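Local coordinates for 50S ribosomal protein L16 arginine hydroxylase (Escherichia coli, PDB 4CCL), which hydroxylates an arginine of ribosomal protein uL16 at its beta carbon, using iron(II), 2-oxoglutarate and molecular oxygen, at residues 11-16 with 101-106; 334-339 with 345-350. All coordinates share one frame; numbering follows the deposited sequence.

Interaction 1 of 2, residues 11-16 with 101-106. With SO4 (sulfate ion), chain M.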
ATOM      1  N   ASP B  11      26.003 -12.785 -28.420  1.00 59.17           N
ATOM      2  CA  ASP B  11      25.078 -12.792 -29.544  1.00 48.02           C
ATOM      3  C   ASP B  11      23.631 -12.927 -29.089  1.00 51.51           C
ATOM      4  O   ASP B  11      22.739 -12.277 -29.634  1.00 50.53           O
ATOM      5  CB  ASP B  11      25.421 -13.920 -30.519  1.00 49.17           C
ATOM      6  CG  ASP B  11      24.352 -14.113 -31.574  1.00 58.97           C
ATOM      7  OD1 ASP B  11      24.202 -13.225 -32.441  1.00 57.12           O
ATOM      8  OD2 ASP B  11      23.651 -15.145 -31.532  1.00 62.63           O
ATOM      9  N   PHE B  12      23.409 -13.775 -28.091  1.00 44.33           N
ATOM     10  CA  PHE B  12      22.066 -14.034 -27.589  1.00 49.91           C
ATOM     11  C   PHE B  12      21.497 -12.810 -26.888  1.00 55.52           C
ATOM     12  O   PHE B  12      20.383 -12.373 -27.183  1.00 60.76           O
ATOM     13  CB  PHE B  12      22.073 -15.225 -26.631  1.00 41.42           C
ATOM     14  CG  PHE B  12      20.751 -15.473 -25.968  1.00 49.18           C
ATOM     15  CD1 PHE B  12      19.763 -16.196 -26.615  1.00 39.53           C
ATOM     16  CD2 PHE B  12      20.493 -14.983 -24.697  1.00 47.58           C
ATOM     17  CE1 PHE B  12      18.545 -16.429 -26.007  1.00 38.32           C
ATOM     18  CE2 PHE B  12      19.277 -15.212 -24.083  1.00 48.87           C
ATOM     19  CZ  PHE B  12      18.300 -15.935 -24.739  1.00 50.18           C
ATOM     20  N   LEU B  13      22.274 -12.271 -25.954  1.00 41.83           N
ATOM     21  CA  LEU B  13      21.894 -11.077 -25.217  1.00 51.57           C
ATOM     22  C   LEU B  13      21.640  -9.919 -26.166  1.00 53.97           C
ATOM     23  O   LEU B  13      20.730  -9.120 -25.950  1.00 58.29           O
ATOM     24  CB  LEU B  13      22.989 -10.692 -24.217  1.00 43.83           C
ATOM     25  CG  LEU B  13      23.227 -11.666 -23.064  1.00 51.44           C
ATOM     26  CD1 LEU B  13      24.336 -11.173 -22.147  1.00 53.29           C
ATOM     27  CD2 LEU B  13      21.944 -11.888 -22.288  1.00 39.19           C
ATOM     28  N   GLU B  14      22.455  -9.817 -27.210  1.00 48.83           N
ATOM     29  CA  GLU B  14      22.305  -8.725 -28.160  1.00 54.72           C
ATOM     30  C   GLU B  14      21.063  -8.868 -29.048  1.00 59.10           C
ATOM     31  O   GLU B  14      20.215  -7.977 -29.088  1.00 66.30           O
ATOM     32  CB  GLU B  14      23.562  -8.624 -29.030  1.00 72.91           C
ATOM     33  CG  GLU B  14      23.926  -7.215 -29.470  1.00 89.03           C
ATOM     34  CD  GLU B  14      23.429  -6.888 -30.865  1.00103.50           C
ATOM     35  OE1 GLU B  14      22.198  -6.774 -31.048  1.00106.23           O
ATOM     36  OE2 GLU B  14      24.271  -6.747 -31.778  1.00110.65           O
ATOM     37  N   ARG B  15      20.962  -9.988 -29.756  1.00 55.91           N
ATOM     38  CA  ARG B  15      19.873 -10.209 -30.716  1.00 55.49           C
ATOM     39  C   ARG B  15      18.537 -10.731 -30.172  1.00 53.16           C
ATOM     40  O   ARG B  15      17.473 -10.402 -30.695  1.00 53.57           O
ATOM     41  CB  ARG B  15      20.357 -11.067 -31.887  1.00 59.33           C
ATOM     42  CG  ARG B  15      21.485 -10.415 -32.669  1.00 63.26           C
ATOM     43  CD  ARG B  15      21.786 -11.144 -33.968  1.00 65.28           C
ATOM     44  NE  ARG B  15      22.199 -12.526 -33.748  1.00 67.19           N
ATOM     45  CZ  ARG B  15      21.442 -13.583 -34.023  1.00 64.83           C
ATOM     46  NH1 ARG B  15      20.229 -13.416 -34.535  1.00 67.17           N
ATOM     47  NH2 ARG B  15      21.896 -14.806 -33.790  1.00 55.68           N
ATOM     48  N   HIS B  16      18.604 -11.557 -29.136  1.00 51.78           N
ATOM     49  CA  HIS B  16      17.455 -12.357 -28.708  1.00 47.09           C
ATOM     50  C   HIS B  16      16.761 -11.929 -27.417  1.00 46.25           C
ATOM     51  O   HIS B  16      15.556 -11.681 -27.421  1.00 52.28           O
ATOM     52  CB  HIS B  16      17.755 -13.857 -28.766  1.00 45.57           C
ATOM     53  CG  HIS B  16      17.775 -14.397 -30.165  1.00 55.92           C
ATOM     54  ND1 HIS B  16      18.910 -14.930 -30.740  1.00 56.28           N
ATOM     55  CD2 HIS B  16      16.809 -14.458 -31.107  1.00 56.98           C
ATOM     56  CE1 HIS B  16      18.635 -15.310 -31.975  1.00 58.16           C
ATOM     57  NE2 HIS B  16      17.366 -15.035 -32.225  1.00 60.25           N
ATOM     58  N   ARG B 101      23.658 -18.069 -15.025  1.00 43.45           N
ATOM     59  CA  ARG B 101      24.174 -16.935 -14.267  1.00 45.76           C
ATOM     60  C   ARG B 101      24.746 -15.820 -15.149  1.00 47.08           C
ATOM     61  O   ARG B 101      25.091 -14.747 -14.652  1.00 62.35           O
ATOM     62  CB  ARG B 101      25.202 -17.400 -13.237  1.00 57.25           C
ATOM     63  CG  ARG B 101      24.598 -18.267 -12.155  1.00 71.84           C
ATOM     64  CD  ARG B 101      25.223 -17.995 -10.790  1.00 85.60           C
ATOM     65  NE  ARG B 101      24.371 -18.148  -9.596  1.00 92.68           N
ATOM     66  CZ  ARG B 101      23.331 -18.970  -9.427  1.00104.24           C
ATOM     67  NH1 ARG B 101      22.903 -19.794 -10.374  1.00103.44           N
ATOM     68  NH2 ARG B 101      22.703 -18.964  -8.261  1.00110.08           N
ATOM     69  N   GLU B 102      24.850 -16.079 -16.450  1.00 41.23           N
ATOM     70  CA  GLU B 102      25.167 -15.028 -17.414  1.00 45.01           C
ATOM     71  C   GLU B 102      24.075 -13.956 -17.441  1.00 45.91           C
ATOM     72  O   GLU B 102      24.266 -12.868 -17.985  1.00 54.76           O
ATOM     73  CB  GLU B 102      25.375 -15.622 -18.808  1.00 46.85           C
ATOM     74  CG  GLU B 102      26.592 -16.530 -18.916  1.00 54.61           C
ATOM     75  CD  GLU B 102      27.901 -15.777 -18.782  1.00 62.46           C
ATOM     76  OE1 GLU B 102      27.897 -14.536 -18.945  1.00 60.03           O
ATOM     77  OE2 GLU B 102      28.935 -16.424 -18.514  1.00 70.69           O
ATOM     78  N   LEU B 103      22.936 -14.281 -16.837  1.00 43.68           N
ATOM     79  CA  LEU B 103      21.838 -13.346 -16.635  1.00 42.55           C
ATOM     80  C   LEU B 103      21.734 -13.120 -15.128  1.00 48.52           C
ATOM     81  O   LEU B 103      22.103 -13.995 -14.345  1.00 50.71           O
ATOM     82  CB  LEU B 103      20.538 -13.942 -17.184  1.00 45.99           C
ATOM     83  CG  LEU B 103      20.399 -14.006 -18.708  1.00 45.65           C
ATOM     84  CD1 LEU B 103      19.312 -14.990 -19.118  1.00 34.37           C
ATOM     85  CD2 LEU B 103      20.107 -12.623 -19.268  1.00 37.28           C
ATOM     86  N   PRO B 104      21.240 -11.942 -14.715  1.00 46.95           N
ATOM     87  CA  PRO B 104      21.273 -11.546 -13.300  1.00 44.22           C
ATOM     88  C   PRO B 104      20.511 -12.496 -12.377  1.00 43.35           C
ATOM     89  O   PRO B 104      19.408 -12.926 -12.716  1.00 47.81           O
ATOM     90  CB  PRO B 104      20.596 -10.170 -13.304  1.00 47.90           C
ATOM     91  CG  PRO B 104      20.738  -9.675 -14.701  1.00 46.45           C
ATOM     92  CD  PRO B 104      20.650 -10.893 -15.564  1.00 48.25           C
ATOM     93  N   ASP B 105      21.100 -12.809 -11.225  1.00 40.48           N
ATOM     94  CA  ASP B 105      20.449 -13.649 -10.220  1.00 46.52           C
ATOM     95  C   ASP B 105      19.086 -13.102  -9.807  1.00 56.19           C
ATOM     96  O   ASP B 105      18.168 -13.868  -9.517  1.00 53.90           O
ATOM     97  CB  ASP B 105      21.325 -13.791  -8.971  1.00 51.05           C
ATOM     98  CG  ASP B 105      22.530 -14.680  -9.198  1.00 63.54           C
ATOM     99  OD1 ASP B 105      22.518 -15.471 -10.165  1.00 68.98           O
ATOM    100  OD2 ASP B 105      23.487 -14.594  -8.399  1.00 65.61           O
ATOM    101  N   TRP B 106      18.956 -11.780  -9.776  1.00 56.59           N
ATOM    102  CA  TRP B 106      17.725 -11.164  -9.289  1.00 47.52           C
ATOM    103  C   TRP B 106      16.565 -11.313 -10.280  1.00 51.08           C
ATOM    104  O   TRP B 106      15.400 -11.333  -9.882  1.00 52.99           O
ATOM    105  CB  TRP B 106      17.958  -9.701  -8.874  1.00 48.94           C
ATOM    106  CG  TRP B 106      17.970  -8.696  -9.989  1.00 52.60           C
ATOM    107  CD1 TRP B 106      19.050  -8.286 -10.720  1.00 55.02           C
ATOM    108  CD2 TRP B 106      16.850  -7.949 -10.478  1.00 49.52           C
ATOM    109  NE1 TRP B 106      18.667  -7.340 -11.642  1.00 40.93           N
ATOM    110  CE2 TRP B 106      17.320  -7.117 -11.515  1.00 51.83           C
ATOM    111  CE3 TRP B 106      15.492  -7.909 -10.146  1.00 46.98           C
ATOM    112  CZ2 TRP B 106      16.483  -6.255 -12.220  1.00 48.15           C
ATOM    113  CZ3 TRP B 106      14.661  -7.053 -10.848  1.00 47.13           C
ATOM    114  CH2 TRP B 106      15.159  -6.237 -11.871  1.00 43.25           C
TER
HETATM  115  S   SO4 M1376      18.367 -16.645 -35.372  1.00 94.39           S
HETATM  116  O1  SO4 M1376      19.432 -17.292 -34.606  1.00 81.68           O
HETATM  117  O2  SO4 M1376      18.872 -15.407 -35.959  1.00 95.45           O
HETATM  118  O3  SO4 M1376      17.915 -17.536 -36.434  1.00100.79           O
HETATM  119  O4  SO4 M1376      17.237 -16.341 -34.500  1.00 88.25           O

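Interaction 2 of 2, residues 334-339 with 345-350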
ATOM      1  N   ASP B 334      30.749 -11.274  -0.445  1.00 73.89           N
ATOM      2  CA  ASP B 334      30.802 -11.598  -1.866  1.00 82.87           C
ATOM      3  C   ASP B 334      30.806 -13.107  -2.074  1.00 82.82           C
ATOM      4  O   ASP B 334      30.176 -13.620  -3.002  1.00 81.51           O
ATOM      5  CB  ASP B 334      32.039 -10.977  -2.512  1.00 91.59           C
ATOM      6  CG  ASP B 334      31.858  -9.508  -2.823  1.00100.70           C
ATOM      7  OD1 ASP B 334      30.759  -9.129  -3.277  1.00103.30           O
ATOM      8  OD2 ASP B 334      32.814  -8.734  -2.609  1.00107.00           O
ATOM      9  N   ALA B 335      31.522 -13.808  -1.201  1.00 77.51           N
ATOM     10  CA  ALA B 335      31.554 -15.263  -1.231  1.00 67.57           C
ATOM     11  C   ALA B 335      30.166 -15.842  -0.960  1.00 68.45           C
ATOM     12  O   ALA B 335      29.763 -16.827  -1.581  1.00 69.31           O
ATOM     13  CB  ALA B 335      32.558 -15.788  -0.216  1.00 61.32           C
ATOM     14  N   LEU B 336      29.438 -15.219  -0.037  1.00 62.86           N
ATOM     15  CA  LEU B 336      28.084 -15.653   0.296  1.00 57.93           C
ATOM     16  C   LEU B 336      27.114 -15.427  -0.860  1.00 58.48           C
ATOM     17  O   LEU B 336      26.282 -16.282  -1.159  1.00 60.15           O
ATOM     18  CB  LEU B 336      27.579 -14.930   1.549  1.00 60.32           C
ATOM     19  CG  LEU B 336      28.174 -15.378   2.884  1.00 67.34           C
ATOM     20  CD1 LEU B 336      27.750 -14.445   4.012  1.00 65.54           C
ATOM     21  CD2 LEU B 336      27.759 -16.809   3.185  1.00 69.05           C
ATOM     22  N   ALA B 337      27.219 -14.265  -1.498  1.00 58.28           N
ATOM     23  CA  ALA B 337      26.309 -13.900  -2.579  1.00 60.41           C
ATOM     24  C   ALA B 337      26.561 -14.646  -3.890  1.00 71.74           C
ATOM     25  O   ALA B 337      25.640 -15.222  -4.468  1.00 81.13           O
ATOM     26  CB  ALA B 337      26.340 -12.398  -2.811  1.00 53.02           C
ATOM     27  N   SER B 338      27.808 -14.637  -4.356  1.00 74.66           N
ATOM     28  CA  SER B 338      28.103 -15.084  -5.718  1.00 85.58           C
ATOM     29  C   SER B 338      28.497 -16.552  -5.897  1.00 87.70           C
ATOM     30  O   SER B 338      28.655 -17.012  -7.029  1.00 94.03           O
ATOM     31  CB  SER B 338      29.142 -14.173  -6.370  1.00 98.25           C
ATOM     32  OG  SER B 338      28.599 -12.891  -6.621  1.00102.11           O
ATOM     33  N   ASN B 339      28.672 -17.288  -4.804  1.00 83.48           N
ATOM     34  CA  ASN B 339      28.826 -18.738  -4.920  1.00 83.98           C
ATOM     35  C   ASN B 339      28.228 -19.558  -3.779  1.00 82.43           C
ATOM     36  O   ASN B 339      28.398 -19.230  -2.607  1.00 88.55           O
ATOM     37  CB  ASN B 339      30.288 -19.139  -5.180  1.00 92.46           C
ATOM     38  CG  ASN B 339      31.208 -18.823  -4.017  1.00 90.10           C
ATOM     39  OD1 ASN B 339      31.358 -19.621  -3.091  1.00 87.56           O
ATOM     40  ND2 ASN B 339      31.848 -17.663  -4.073  1.00 91.59           N
ATOM     41  N   GLU B 345      38.508 -20.821   2.980  1.00 96.47           N
ATOM     42  CA  GLU B 345      39.299 -19.950   2.115  1.00102.27           C
ATOM     43  C   GLU B 345      38.478 -18.758   1.630  1.00 95.07           C
ATOM     44  O   GLU B 345      38.969 -17.628   1.571  1.00 92.67           O
ATOM     45  CB  GLU B 345      39.830 -20.743   0.917  1.00113.18           C
ATOM     46  CG  GLU B 345      40.323 -19.884  -0.237  1.00123.34           C
ATOM     47  CD  GLU B 345      39.614 -20.197  -1.541  1.00130.31           C
ATOM     48  OE1 GLU B 345      39.547 -21.387  -1.917  1.00133.99           O
ATOM     49  OE2 GLU B 345      39.120 -19.250  -2.190  1.00129.83           O
ATOM     50  N   ASN B 346      37.221 -19.022   1.293  1.00 91.08           N
ATOM     51  CA  ASN B 346      36.326 -17.988   0.796  1.00 87.34           C
ATOM     52  C   ASN B 346      35.988 -16.955   1.865  1.00 79.96           C
ATOM     53  O   ASN B 346      35.667 -15.809   1.554  1.00 75.80           O
ATOM     54  CB  ASN B 346      35.047 -18.622   0.248  1.00 86.16           C
ATOM     55  CG  ASN B 346      35.328 -19.820  -0.641  1.00 89.27           C
ATOM     56  OD1 ASN B 346      34.730 -20.884  -0.477  1.00 91.03           O
ATOM     57  ND2 ASN B 346      36.248 -19.653  -1.584  1.00 90.46           N
ATOM     58  N   PHE B 347      36.047 -17.373   3.126  1.00 73.49           N
ATOM     59  CA  PHE B 347      35.780 -16.475   4.246  1.00 74.39           C
ATOM     60  C   PHE B 347      36.978 -15.590   4.589  1.00 80.73           C
ATOM     61  O   PHE B 347      36.815 -14.439   4.989  1.00 76.16           O
ATOM     62  CB  PHE B 347      35.313 -17.259   5.474  1.00 76.06           C
ATOM     63  CG  PHE B 347      33.949 -17.871   5.315  1.00 76.92           C
ATOM     64  CD1 PHE B 347      32.819 -17.070   5.263  1.00 75.37           C
ATOM     65  CD2 PHE B 347      33.796 -19.243   5.201  1.00 75.17           C
ATOM     66  CE1 PHE B 347      31.563 -17.626   5.110  1.00 71.19           C
ATOM     67  CE2 PHE B 347      32.544 -19.803   5.049  1.00 72.49           C
ATOM     68  CZ  PHE B 347      31.427 -18.995   5.003  1.00 66.85           C
ATOM     69  N   GLY B 348      38.181 -16.128   4.421  1.00 93.59           N
ATOM     70  CA  GLY B 348      39.392 -15.393   4.732  1.00 97.97           C
ATOM     71  C   GLY B 348      39.542 -15.126   6.217  1.00102.37           C
ATOM     72  O   GLY B 348      39.486 -16.049   7.025  1.00107.10           O
ATOM     73  N   ASP B 349      39.734 -13.860   6.574  1.00103.28           N
ATOM     74  CA  ASP B 349      39.950 -13.471   7.965  1.00103.85           C
ATOM     75  C   ASP B 349      38.647 -13.208   8.719  1.00 99.70           C
ATOM     76  O   ASP B 349      38.668 -12.914   9.913  1.00100.55           O
ATOM     77  CB  ASP B 349      40.843 -12.228   8.035  1.00106.85           C
ATOM     78  CG  ASP B 349      42.259 -12.500   7.564  1.00112.65           C
ATOM     79  OD1 ASP B 349      42.736 -13.642   7.737  1.00112.53           O
ATOM     80  OD2 ASP B 349      42.896 -11.570   7.022  1.00116.56           O
ATOM     81  N   ALA B 350      37.520 -13.318   8.022  1.00 94.60           N
ATOM     82  CA  ALA B 350      36.217 -12.977   8.592  1.00 85.88           C
ATOM     83  C   ALA B 350      35.822 -13.842   9.792  1.00 80.42           C
ATOM     84  O   ALA B 350      35.199 -13.351  10.737  1.00 79.99           O
ATOM     85  CB  ALA B 350      35.141 -13.030   7.515  1.00 81.79           C
TER

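Interaction 1 of 2, residues 11-16 with 101-106
Leu13 and Leu103 make the apolar meeting point here, their side chains sliding past each other in opposite directions until CD2 of Leu13 stands 3.6 Å from CD2 of Leu103. Leu13 has CG anti to the carbonyl carbon (chi1 -66°) and points off helix 9-15 at the loop 101-106; the branch of Leu103 bends in to reach it, while Glu102 takes part marginally, through its backbone O near Leu13 CD1. Trp9, one turn earlier on the helix, also touches Leu103, and Phe12 turns inward against Tyr180 and Phe132 of the core.

On another side of the helix end a sulfate is held, and Arg15 is the chain to trace. Its CB lies over one face of the His16 ring, offset toward the rim. The chain then bends at chi3 (-61°), which brings the guanidinium back along the helix to Asp11. NE and NH2 form a salt bridge with that carboxylate: Arg15 NH2 donates to Asp11 OD2 at 2.9 Å, meeting the syn lone pair of that oxygen, which lies 29° out of the guanidinium plane. NH1 at the tip gives a hydrogen bond to sulfate O2 at 2.8 Å. His16 supplies the other grip, NE2 donating to sulfate O4 at 2.6 Å, with the anion at the ring edge. A leucine in place of His16 would probably leave sulfate O4 without its donor, so that the anion would hang from Arg15 NH1 alone among these residues.

The sulfate probably comes from the crystallisation liquor; it nevertheless shows that a guanidinium and an imidazole N-H here can hold an anion, with the salt bridge to Asp11 probably helping to orient the arginine. Between the two segments the join is chiefly leucine packing, with no hydrogen bond crossing.

Interaction 2 of 2, residues 334-339 with 345-350
Ala335 and Asn346 bring their backbones together, CA to CA 5.9 Å, where the last turns of helix 330-338 face the short, weakly bonded helix 344-347. The small methyl of Ala335 is consistent with so close an approach: its CB lies 3.6 Å from the carbonyl O of Asn346 and 3.8 Å from CB of Asn346, so it packs against main chain and side-chain root alike. No hydrogen bond crosses between the two segments.

The amide of Asn346 is engaged on its own side. With CG anti to the carbonyl carbon (chi1 -46°), OD1 is turned back to accept a hydrogen bond from the backbone N of Thr343, while the hydroxyl of Thr343 bonds with the backbone N of Glu345, so the start of the short helix is tied by side chains, while the main-chain bond from Gly348 N to Glu345 O near its end is weak. Asn339, just past the end of the longer helix, adds a margin to the contact beside Asn346.

One step further along each segment the packing becomes purely apolar. CD2 of Leu336 approaches CE1 of Phe347 obliquely at 4.3 Å. Leu342, from the connecting loop, touches Ala335, Leu336 and Phe347 and fills in around the pair. Right after Phe347 the chain reverses in a type II' turn, with Gly348 taking the positive phi (67°) required at the second position of such a turn; this carries the chain toward helix 354-365.

Two helices joined by a brief loop, packed against each other through an alanine and a leucine-phenylalanine pair, with Phe347 reaching Leu360 and Ala350 reaching Phe356 of helix 354-365, form part of the helical core of the C-terminal winged-helix domain of this oxygenase family.

Interaction 1 closes before interaction 2 opens along the chain, and their centres lie 25 Å apart, although the nearest atoms come to about 5 Å without touching. The first joins helix 9-15 to the loop ahead of strand 108-116 of the JmjC sheet; the second is internal to the winged-helix domain. Strand 311-314 links them: Leu312 meets Asp105 and Trp106 of interaction 1, while Arg313 forms a salt bridge with Asp334 of interaction 2. Both also face the second subunit, Asp105 and Ala337 each packing on its Ala240. They thus stand at the junction of catalytic domain, C-terminal domain and homodimer partner, away from the iron site.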